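Local coordinates for PilY2 protein (Pseudomonas aeruginosa, PDB 3TDQ), which probably takes part in the assembly of type 4 fimbriae (pili), its exact role being unestablished, at residues 5-10 with 53-58; 16-21 with 42-47; 28-33 with 64-69. All blocks are in the same frame, centred on the assembly; numbering follows the deposited sequence. Where two conformers were deposited one is given.

Contact 1 (5-10 with 53-58); sequences QTFEGA and VSYSGT. With NA (sodium ion), chain D.
Phe-7 pairs with Gly-57, and Gly-9 with Tyr-55, on two neighbouring antiparallel strands. Both are hydrogen-bonded pairs. Phe-7 N reaches Gly-57 O at 3.0 Å, and Gly-57 N returns a bond to Phe-7 O. Gly-9 N to Tyr-55 O and its reciprocal are straighter, near 166°.

Each ring lies over the glycine opposite it. With CG between its own N and carbonyl carbon (chi1 51°), the Tyr-55 ring spreads across Gly-9, whose CA makes a CH-pi contact 4.1 Å from the ring centroid. Phe-7 likewise covers Gly-57, with CE1 3.4 Å from Gly-57 C. The two side chains cross at about a right angle and meet edge to edge, Phe-7 CE2 3.8 Å from Tyr-55 CD1.

Polar groups line the other face. Sodium is held by Thr-6 O at 2.4 Å and Thr-6 OG1 at 2.8 Å, with three waters and Asp-3 O. Glu-8 and Ser-56 bond to the second subunit, Glu-8 to Tyr-70, Lys-73 and Gln-74, Ser-56 to Lys-73.

One pair of strands therefore serves two chemistries: aromatic cover over glycine backbone, and a polar face for ion and subunit binding.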
loop_
_atom_site.group_PDB
_atom_site.type_symbol
_atom_site.label_atom_id
_atom_site.label_comp_id
_atom_site.label_asym_id
_atom_site.label_seq_id
_atom_site.Cartn_x
_atom_site.Cartn_y
_atom_site.Cartn_z
ATOM N N GLN A 5 -8.824 2.616 -18.374
ATOM C CA GLN A 5 -7.380 2.637 -18.622
ATOM C C GLN A 5 -6.575 2.327 -17.371
ATOM O O GLN A 5 -5.364 2.167 -17.443
ATOM C CB GLN A 5 -6.958 3.991 -19.231
ATOM C CG GLN A 5 -7.647 4.234 -20.582
ATOM C CD GLN A 5 -7.389 3.129 -21.612
ATOM O OE1 GLN A 5 -6.334 2.466 -21.626
ATOM N NE2 GLN A 5 -8.359 2.891 -22.489
ATOM N N THR A 6 -7.230 2.264 -16.219
ATOM C CA THR A 6 -6.537 1.907 -14.979
ATOM C C THR A 6 -7.150 0.617 -14.452
ATOM O O THR A 6 -8.275 0.232 -14.806
ATOM C CB THR A 6 -6.582 3.026 -13.918
ATOM O OG1 THR A 6 -7.944 3.227 -13.552
ATOM C CG2 THR A 6 -5.947 4.342 -14.401
ATOM N N PHE A 7 -6.409 -0.064 -13.607
ATOM C CA PHE A 7 -6.916 -1.293 -12.994
ATOM C C PHE A 7 -6.394 -1.405 -11.562
ATOM O O PHE A 7 -5.381 -0.796 -11.216
ATOM C CB PHE A 7 -6.522 -2.533 -13.835
ATOM C CG PHE A 7 -5.058 -2.860 -13.728
ATOM C CD1 PHE A 7 -4.120 -2.219 -14.544
ATOM C CD2 PHE A 7 -4.610 -3.784 -12.785
ATOM C CE1 PHE A 7 -2.765 -2.509 -14.424
ATOM C CE2 PHE A 7 -3.265 -4.065 -12.651
ATOM C CZ PHE A 7 -2.346 -3.437 -13.482
ATOM N N GLU A 8 -7.054 -2.232 -10.757
ATOM C CA GLU A 8 -6.644 -2.526 -9.402
ATOM C C GLU A 8 -7.036 -3.959 -9.081
ATOM O O GLU A 8 -8.090 -4.427 -9.505
ATOM C CB GLU A 8 -7.273 -1.545 -8.396
ATOM C CG GLU A 8 -6.902 -1.843 -6.951
ATOM C CD GLU A 8 -7.314 -0.780 -5.955
ATOM O OE1 GLU A 8 -8.483 -0.333 -5.989
ATOM O OE2 GLU A 8 -6.447 -0.367 -5.156
ATOM N N GLY A 9 -6.199 -4.634 -8.315
ATOM C CA GLY A 9 -6.490 -5.993 -7.875
ATOM C C GLY A 9 -5.741 -6.368 -6.620
ATOM O O GLY A 9 -5.052 -5.538 -6.020
ATOM N N ALA A 10 -5.879 -7.635 -6.222
ATOM C CA ALA A 10 -5.189 -8.215 -5.073
ATOM C C ALA A 10 -5.001 -9.698 -5.299
ATOM O O ALA A 10 -5.817 -10.324 -5.963
ATOM C CB ALA A 10 -5.958 -7.961 -3.783
ATOM N N VAL A 53 -0.369 -9.503 -2.094
ATOM C CA VAL A 53 -0.275 -8.110 -2.581
ATOM C C VAL A 53 -1.587 -7.456 -2.976
ATOM O O VAL A 53 -2.528 -8.129 -3.363
ATOM C CB VAL A 53 0.678 -8.053 -3.808
ATOM C CG1 VAL A 53 2.143 -8.250 -3.394
ATOM C CG2 VAL A 53 0.255 -9.054 -4.914
ATOM N N SER A 54 -1.617 -6.116 -2.876
ATOM C CA SER A 54 -2.646 -5.211 -3.395
ATOM C C SER A 54 -1.912 -4.392 -4.428
ATOM O O SER A 54 -0.761 -4.007 -4.171
ATOM C CB SER A 54 -3.252 -4.338 -2.302
ATOM O OG SER A 54 -4.049 -5.137 -1.450
ATOM N N TYR A 55 -2.499 -4.184 -5.618
ATOM C CA TYR A 55 -1.754 -3.462 -6.657
ATOM C C TYR A 55 -2.680 -2.676 -7.563
ATOM O O TYR A 55 -3.868 -2.985 -7.674
ATOM C CB TYR A 55 -0.881 -4.441 -7.499
ATOM C CG TYR A 55 -1.666 -5.618 -8.033
ATOM C CD1 TYR A 55 -2.322 -5.547 -9.259
ATOM C CD2 TYR A 55 -1.845 -6.768 -7.264
ATOM C CE1 TYR A 55 -3.105 -6.600 -9.724
ATOM C CE2 TYR A 55 -2.650 -7.820 -7.709
ATOM C CZ TYR A 55 -3.273 -7.732 -8.940
ATOM O OH TYR A 55 -4.052 -8.768 -9.392
ATOM N N SER A 56 -2.119 -1.681 -8.245
ATOM C CA SER A 56 -2.872 -0.884 -9.207
ATOM C C SER A 56 -1.941 -0.437 -10.304
ATOM O O SER A 56 -0.721 -0.470 -10.132
ATOM C CB SER A 56 -3.552 0.307 -8.528
ATOM O OG SER A 56 -2.617 1.143 -7.870
ATOM N N GLY A 57 -2.510 -0.068 -11.443
ATOM C CA GLY A 57 -1.704 0.367 -12.566
ATOM C C GLY A 57 -2.507 0.836 -13.752
ATOM O O GLY A 57 -3.696 1.139 -13.631
ATOM N N THR A 58 -1.835 0.842 -14.916
ATOM C CA THR A 58 -2.366 1.304 -16.182
ATOM C C THR A 58 -2.405 0.145 -17.150
ATOM O O THR A 58 -1.465 -0.655 -17.227
ATOM C CB THR A 58 -1.476 2.485 -16.718
ATOM O OG1 THR A 58 -1.528 3.567 -15.791
ATOM C CG2 THR A 58 -1.920 3.026 -18.074
HETATM NA NA NA D . -10.038 1.367 -13.700
HETATM O O HOH W 1 -5.256 -11.153 -8.527
HETATM O O HOH W 2 -11.104 3.196 -12.162
HETATM O O HOH W 3 -11.820 -0.049 -14.333
HETATM O O HOH W 4 -9.140 0.901 -11.146
#

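Contact 2 (16-21 with 42-47); sequences VQVEKN and PSLFQV
Val-18 CA lies 6.5 Å from Leu-44 CA where the end of strand 6-17 passes the loop 42-47, and no hydrogen bond joins the two backbones. The family belongs to the OB clan. The loop lies between the third and fourth strands of the five-stranded sheet, where OB barrels commonly carry a helix, and it probably closes the barrel in a similar way. Each segment is curled by its own bonds. In 42-47, Ser-43 O accepts from both Gln-46 N and Val-47 N, which curls the chain back on itself. In 16-21, Lys-20 N bonds to Gln-17 O and Asn-21 N to Val-18 O, which turns the chain toward strand 22-25.

The contact is apolar and centred on Leu-44. Val-16 meets Leu-44 and Val-47; Val-18 meets Leu-44 and Phe-45. The Leu-44 side chain points at the strand end, with CG anti to its N (chi1 -178°), and its two methyls divide the work. CD1 meets Val-16 CG1 at 3.8 Å. CD2 goes the other way, to Val-18 O at 3.6 Å and the Asn-21 amide.

Val-16 forks as well. Its CG2 meets Val-47 CG2 at 3.8 Å, the two side chains crossing at about a right angle. Val-18 CG1 touches both Leu-44 CG and Phe-45 CE1, the latter at 3.8 Å. Leu-32 of the same chain also packs against Leu-44 and Val-47.

Asn-21 ND2 is hydrogen-bonded to Leu-32 O and Asn-34 OD1, and in that fixed position it lies 3.4 Å from Leu-44 CD2.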
loop_
_atom_site.group_PDB
_atom_site.type_symbol
_atom_site.label_atom_id
_atom_site.label_comp_id
_atom_site.label_asym_id
_atom_site.label_seq_id
_atom_site.Cartn_x
_atom_site.Cartn_y
_atom_site.Cartn_z
ATOM N N VAL A 16 8.449 -14.176 -9.942
ATOM C CA VAL A 16 8.993 -12.886 -10.327
ATOM C C VAL A 16 10.117 -13.150 -11.322
ATOM O O VAL A 16 11.009 -13.971 -11.046
ATOM C CB VAL A 16 9.505 -12.042 -9.131
ATOM C CG1 VAL A 16 9.852 -10.619 -9.579
ATOM C CG2 VAL A 16 8.501 -12.016 -7.986
ATOM N N GLN A 17 10.081 -12.457 -12.462
ATOM C CA GLN A 17 11.141 -12.561 -13.461
ATOM C C GLN A 17 11.775 -11.183 -13.573
ATOM O O GLN A 17 11.305 -10.349 -14.344
ATOM C CB GLN A 17 10.566 -13.058 -14.800
ATOM C CG GLN A 17 11.568 -13.874 -15.558
ATOM C CD GLN A 17 10.912 -14.964 -16.356
ATOM O OE1 GLN A 17 10.389 -14.710 -17.440
ATOM N NE2 GLN A 17 11.078 -16.203 -15.934
ATOM N N VAL A 18 12.765 -10.912 -12.715
ATOM C CA VAL A 18 13.419 -9.599 -12.628
ATOM C C VAL A 18 14.037 -9.172 -13.979
ATOM O O VAL A 18 13.925 -8.000 -14.346
ATOM C CB VAL A 18 14.429 -9.474 -11.452
ATOM C CG1 VAL A 18 13.737 -9.701 -10.104
ATOM C CG2 VAL A 18 15.638 -10.393 -11.617
ATOM N N GLU A 19 14.582 -10.136 -14.756
ATOM C CA GLU A 19 15.233 -9.908 -16.047
ATOM C C GLU A 19 14.265 -9.397 -17.115
ATOM O O GLU A 19 14.707 -8.738 -18.058
ATOM C CB GLU A 19 15.915 -11.205 -16.561
ATOM C CG GLU A 19 16.919 -11.823 -15.606
ATOM C CD GLU A 19 16.446 -12.888 -14.626
ATOM O OE1 GLU A 19 15.212 -13.020 -14.427
ATOM O OE2 GLU A 19 17.319 -13.557 -14.022
ATOM N N LYS A 20 12.959 -9.711 -16.980
ATOM C CA LYS A 20 11.955 -9.296 -17.956
ATOM C C LYS A 20 10.961 -8.288 -17.384
ATOM O O LYS A 20 9.991 -7.950 -18.058
ATOM C CB LYS A 20 11.214 -10.528 -18.478
ATOM C CG LYS A 20 12.049 -11.287 -19.501
ATOM C CD LYS A 20 11.562 -12.713 -19.716
ATOM C CE LYS A 20 12.107 -13.313 -21.006
ATOM N NZ LYS A 20 13.593 -13.503 -21.016
ATOM N N ASN A 21 11.192 -7.809 -16.145
ATOM C CA ASN A 21 10.289 -6.884 -15.446
ATOM C C ASN A 21 8.872 -7.474 -15.400
ATOM O O ASN A 21 7.899 -6.794 -15.697
ATOM C CB ASN A 21 10.291 -5.476 -16.107
ATOM C CG ASN A 21 11.522 -4.702 -15.768
ATOM O OD1 ASN A 21 12.494 -4.732 -16.503
ATOM N ND2 ASN A 21 11.540 -4.079 -14.586
ATOM N N PRO A 42 13.121 -0.402 -5.954
ATOM C CA PRO A 42 12.149 -0.943 -6.927
ATOM C C PRO A 42 11.368 -2.111 -6.327
ATOM O O PRO A 42 11.949 -3.042 -5.750
ATOM C CB PRO A 42 13.020 -1.372 -8.126
ATOM C CG PRO A 42 14.266 -0.591 -7.973
ATOM C CD PRO A 42 14.492 -0.461 -6.485
ATOM N N SER A 43 10.032 -2.040 -6.412
ATOM C CA SER A 43 9.147 -3.093 -5.867
ATOM C C SER A 43 9.409 -4.466 -6.507
ATOM O O SER A 43 9.124 -5.493 -5.898
ATOM C CB SER A 43 7.681 -2.714 -6.052
ATOM O OG SER A 43 7.400 -1.469 -5.428
ATOM N N LEU A 44 9.959 -4.479 -7.739
ATOM C CA LEU A 44 10.307 -5.707 -8.451
ATOM C C LEU A 44 11.245 -6.609 -7.610
ATOM O O LEU A 44 11.136 -7.829 -7.669
ATOM C CB LEU A 44 10.984 -5.334 -9.788
ATOM C CG LEU A 44 11.385 -6.495 -10.711
ATOM C CD1 LEU A 44 10.174 -7.257 -11.229
ATOM C CD2 LEU A 44 12.238 -5.998 -11.856
ATOM N N PHE A 45 12.124 -6.004 -6.800
ATOM C CA PHE A 45 13.081 -6.746 -5.988
ATOM C C PHE A 45 12.586 -6.986 -4.565
ATOM O O PHE A 45 13.256 -7.688 -3.814
ATOM C CB PHE A 45 14.445 -6.032 -5.980
ATOM C CG PHE A 45 15.063 -6.033 -7.360
ATOM C CD1 PHE A 45 15.787 -7.134 -7.818
ATOM C CD2 PHE A 45 14.911 -4.939 -8.211
ATOM C CE1 PHE A 45 16.343 -7.142 -9.107
ATOM C CE2 PHE A 45 15.450 -4.953 -9.503
ATOM C CZ PHE A 45 16.179 -6.046 -9.938
ATOM N N GLN A 46 11.393 -6.478 -4.213
ATOM C CA GLN A 46 10.785 -6.662 -2.892
ATOM C C GLN A 46 9.765 -7.799 -2.894
ATOM O O GLN A 46 9.694 -8.550 -1.915
ATOM C CB GLN A 46 10.109 -5.362 -2.419
ATOM C CG GLN A 46 11.092 -4.215 -2.204
ATOM C CD GLN A 46 12.216 -4.544 -1.249
ATOM O OE1 GLN A 46 12.016 -4.697 -0.035
ATOM N NE2 GLN A 46 13.431 -4.573 -1.760
ATOM N N VAL A 47 8.958 -7.916 -3.971
ATOM C CA VAL A 47 7.976 -8.998 -4.077
ATOM C C VAL A 47 8.709 -10.330 -4.272
ATOM O O VAL A 47 9.789 -10.370 -4.854
ATOM C CB VAL A 47 6.880 -8.775 -5.155
ATOM C CG1 VAL A 47 6.008 -7.574 -4.797
ATOM C CG2 VAL A 47 7.462 -8.642 -6.566
#

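Contact 3 (28-33 with 64-69); sequences RLYRLP and STITDI
Arg-31 is bridged to Thr-65 through the residues on either side of Thr-65. Arg-31 N gives a hydrogen bond to Ser-64 O at 2.8 Å. Arg-31 O receives one from Ile-66 N at 2.9 Å. This is the bond pattern of a parallel bridge, but the strands diverge at 64° and make only one. They are the two outermost strands of the five-stranded sheet, so the bridge is consistent with closure of the sheet into an OB-type barrel.

The tight part lies on the inner side. Ile-66 points at strand 28-31 and sits between two neighbours. Its extended CG1 branch (chi2 171°) brings CD1 to 3.6 Å from Tyr-30 CB, beside the root of the ring. Its CG2 turns to Leu-32 CD1 at 4.1 Å. Leu-32 CD1 also approaches Ile-69 CG2, but less closely. The Tyr-30 ring meets the Tyr-55 ring. At the end of the bridge, Pro-33 CD packs on Thr-65 CG2 at 3.7 Å, and Thr-36 OG1 bonds to Ile-66 O.

The opposite end is looser. Direct pairing stops at Ser-64, and a water takes over, giving a bond to Leu-29 O at 2.7 Å and accepting one from Ser-64 N. Arg-31 touches through CB, while the rest of its side chain, deposited in two conformers, leads away. Thr-65 OG1 is turned to Ser-60.

Two backbone bonds and one water therefore complete the seam, with apolar packing round Ile-66 beside it.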
loop_
_atom_site.group_PDB
_atom_site.type_symbol
_atom_site.label_atom_id
_atom_site.label_comp_id
_atom_site.label_asym_id
_atom_site.label_seq_id
_atom_site.Cartn_x
_atom_site.Cartn_y
_atom_site.Cartn_z
ATOM N N ARG A 28 -1.619 -14.792 -13.603
ATOM C CA ARG A 28 -1.726 -13.717 -14.607
ATOM C C ARG A 28 -0.387 -12.979 -14.618
ATOM O O ARG A 28 0.293 -12.965 -13.590
ATOM C CB ARG A 28 -2.888 -12.748 -14.317
ATOM C CG ARG A 28 -4.276 -13.273 -14.700
ATOM C CD ARG A 28 -4.854 -14.200 -13.656
ATOM N NE ARG A 28 -6.173 -14.703 -14.039
ATOM C CZ ARG A 28 -6.832 -15.653 -13.388
ATOM N NH1 ARG A 28 -6.289 -16.240 -12.326
ATOM N NH2 ARG A 28 -8.025 -16.046 -13.810
ATOM N N LEU A 29 -0.003 -12.371 -15.740
ATOM C CA LEU A 29 1.280 -11.647 -15.819
ATOM C C LEU A 29 1.082 -10.159 -15.956
ATOM O O LEU A 29 0.164 -9.693 -16.643
ATOM C CB LEU A 29 2.125 -12.135 -17.008
ATOM C CG LEU A 29 2.659 -13.568 -16.909
ATOM C CD1 LEU A 29 3.280 -13.967 -18.188
ATOM C CD2 LEU A 29 3.716 -13.695 -15.800
ATOM N N TYR A 30 1.960 -9.409 -15.264
ATOM C CA TYR A 30 1.963 -7.973 -15.274
ATOM C C TYR A 30 3.359 -7.461 -15.456
ATOM O O TYR A 30 4.307 -8.103 -14.993
ATOM C CB TYR A 30 1.442 -7.425 -13.912
ATOM C CG TYR A 30 0.042 -7.867 -13.566
ATOM C CD1 TYR A 30 -0.185 -9.077 -12.906
ATOM C CD2 TYR A 30 -1.064 -7.096 -13.930
ATOM C CE1 TYR A 30 -1.475 -9.516 -12.622
ATOM C CE2 TYR A 30 -2.363 -7.522 -13.633
ATOM C CZ TYR A 30 -2.559 -8.732 -12.972
ATOM O OH TYR A 30 -3.813 -9.196 -12.672
ATOM N N ARG A 31 3.487 -6.283 -16.071
ATOM C CA ARG A 31 4.780 -5.628 -16.186
ATOM C C ARG A 31 5.022 -4.913 -14.869
ATOM O O ARG A 31 4.123 -4.230 -14.376
ATOM C CB ARG A 31 4.813 -4.639 -17.375
ATOM C CG ARG A 31 6.173 -3.950 -17.593
ATOM C CD ARG A 31 7.184 -4.844 -18.315
ATOM N NE ARG A 31 6.670 -5.299 -19.607
ATOM C CZ ARG A 31 7.128 -6.349 -20.272
ATOM N NH1 ARG A 31 8.138 -7.060 -19.790
ATOM N NH2 ARG A 31 6.580 -6.696 -21.428
ATOM N N LEU A 32 6.202 -5.094 -14.277
ATOM C CA LEU A 32 6.558 -4.419 -13.037
ATOM C C LEU A 32 7.886 -3.681 -13.327
ATOM O O LEU A 32 8.961 -4.255 -13.189
ATOM C CB LEU A 32 6.629 -5.395 -11.855
ATOM C CG LEU A 32 6.940 -4.822 -10.464
ATOM C CD1 LEU A 32 6.062 -3.617 -10.117
ATOM C CD2 LEU A 32 6.733 -5.889 -9.415
ATOM N N PRO A 33 7.802 -2.445 -13.864
ATOM C CA PRO A 33 9.024 -1.730 -14.274
ATOM C C PRO A 33 9.826 -1.257 -13.081
ATOM O O PRO A 33 9.291 -1.170 -11.977
ATOM C CB PRO A 33 8.490 -0.544 -15.115
ATOM C CG PRO A 33 7.137 -0.301 -14.613
ATOM C CD PRO A 33 6.595 -1.634 -14.110
ATOM N N SER A 64 -0.236 -5.448 -18.763
ATOM C CA SER A 64 -0.615 -4.223 -18.046
ATOM C C SER A 64 0.445 -3.912 -17.000
ATOM O O SER A 64 1.127 -4.824 -16.519
ATOM C CB SER A 64 -2.004 -4.337 -17.443
ATOM O OG SER A 64 -2.928 -4.180 -18.516
ATOM N N THR A 65 0.655 -2.614 -16.732
ATOM C CA THR A 65 1.755 -2.126 -15.916
ATOM C C THR A 65 1.326 -1.787 -14.500
ATOM O O THR A 65 0.465 -0.933 -14.309
ATOM C CB THR A 65 2.376 -0.892 -16.611
ATOM O OG1 THR A 65 2.783 -1.274 -17.918
ATOM C CG2 THR A 65 3.596 -0.339 -15.875
ATOM N N ILE A 66 1.968 -2.427 -13.513
ATOM C CA ILE A 66 1.717 -2.139 -12.101
ATOM C C ILE A 66 2.565 -0.918 -11.740
ATOM O O ILE A 66 3.798 -0.959 -11.868
ATOM C CB ILE A 66 1.994 -3.372 -11.186
ATOM C CG1 ILE A 66 0.923 -4.473 -11.404
ATOM C CG2 ILE A 66 2.052 -2.929 -9.701
ATOM C CD1 ILE A 66 1.215 -5.828 -10.709
ATOM N N THR A 67 1.900 0.169 -11.306
ATOM C CA THR A 67 2.595 1.408 -10.932
ATOM C C THR A 67 2.595 1.595 -9.415
ATOM O O THR A 67 3.265 2.495 -8.915
ATOM C CB THR A 67 1.970 2.632 -11.642
ATOM O OG1 THR A 67 0.599 2.713 -11.262
ATOM C CG2 THR A 67 2.093 2.552 -13.162
ATOM N N ASP A 68 1.874 0.727 -8.684
ATOM C CA ASP A 68 1.764 0.803 -7.216
ATOM C C ASP A 68 1.483 -0.583 -6.659
ATOM O O ASP A 68 0.513 -1.221 -7.079
ATOM C CB ASP A 68 0.627 1.790 -6.812
ATOM C CG ASP A 68 0.600 2.204 -5.338
ATOM O OD1 ASP A 68 1.500 1.789 -4.584
ATOM O OD2 ASP A 68 -0.314 2.963 -4.949
ATOM N N ILE A 69 2.343 -1.083 -5.763
ATOM C CA ILE A 69 2.101 -2.422 -5.201
ATOM C C ILE A 69 2.487 -2.441 -3.715
ATOM O O ILE A 69 3.539 -1.931 -3.335
ATOM C CB ILE A 69 2.791 -3.544 -6.034
ATOM C CG1 ILE A 69 2.407 -4.968 -5.534
ATOM C CG2 ILE A 69 4.313 -3.327 -6.173
ATOM C CD1 ILE A 69 2.654 -6.130 -6.607
HETATM O O HOH W 5 -1.445 -7.833 -17.770
#

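How the contacts relate
Contacts 1 and 3 lie side by side, their centres about 8 Å apart, because strand 52-58 pairs with strand 65-71. Ser-56 N bonds to Asp-68 O and Thr-58 O to Thr-65 N, each pair 2.9 Å apart. Ser-56 faces a classic bulge at Thr-67 and Asp-68. Contact 2 lies farther off, its centre about 16 Å from that of contact 1, though Val-53 CG1 still touches Val-47 CG1 at 4.2 Å. It joins contact 3 where Asn-21 O meets Leu-32 N at 2.8 Å. The sodium ion belongs to contact 1; the side chain of Ser-64 is about 10 Å from the sodium ion. Contacts 1 and 3 both reach the second subunit, which does not touch contact 2.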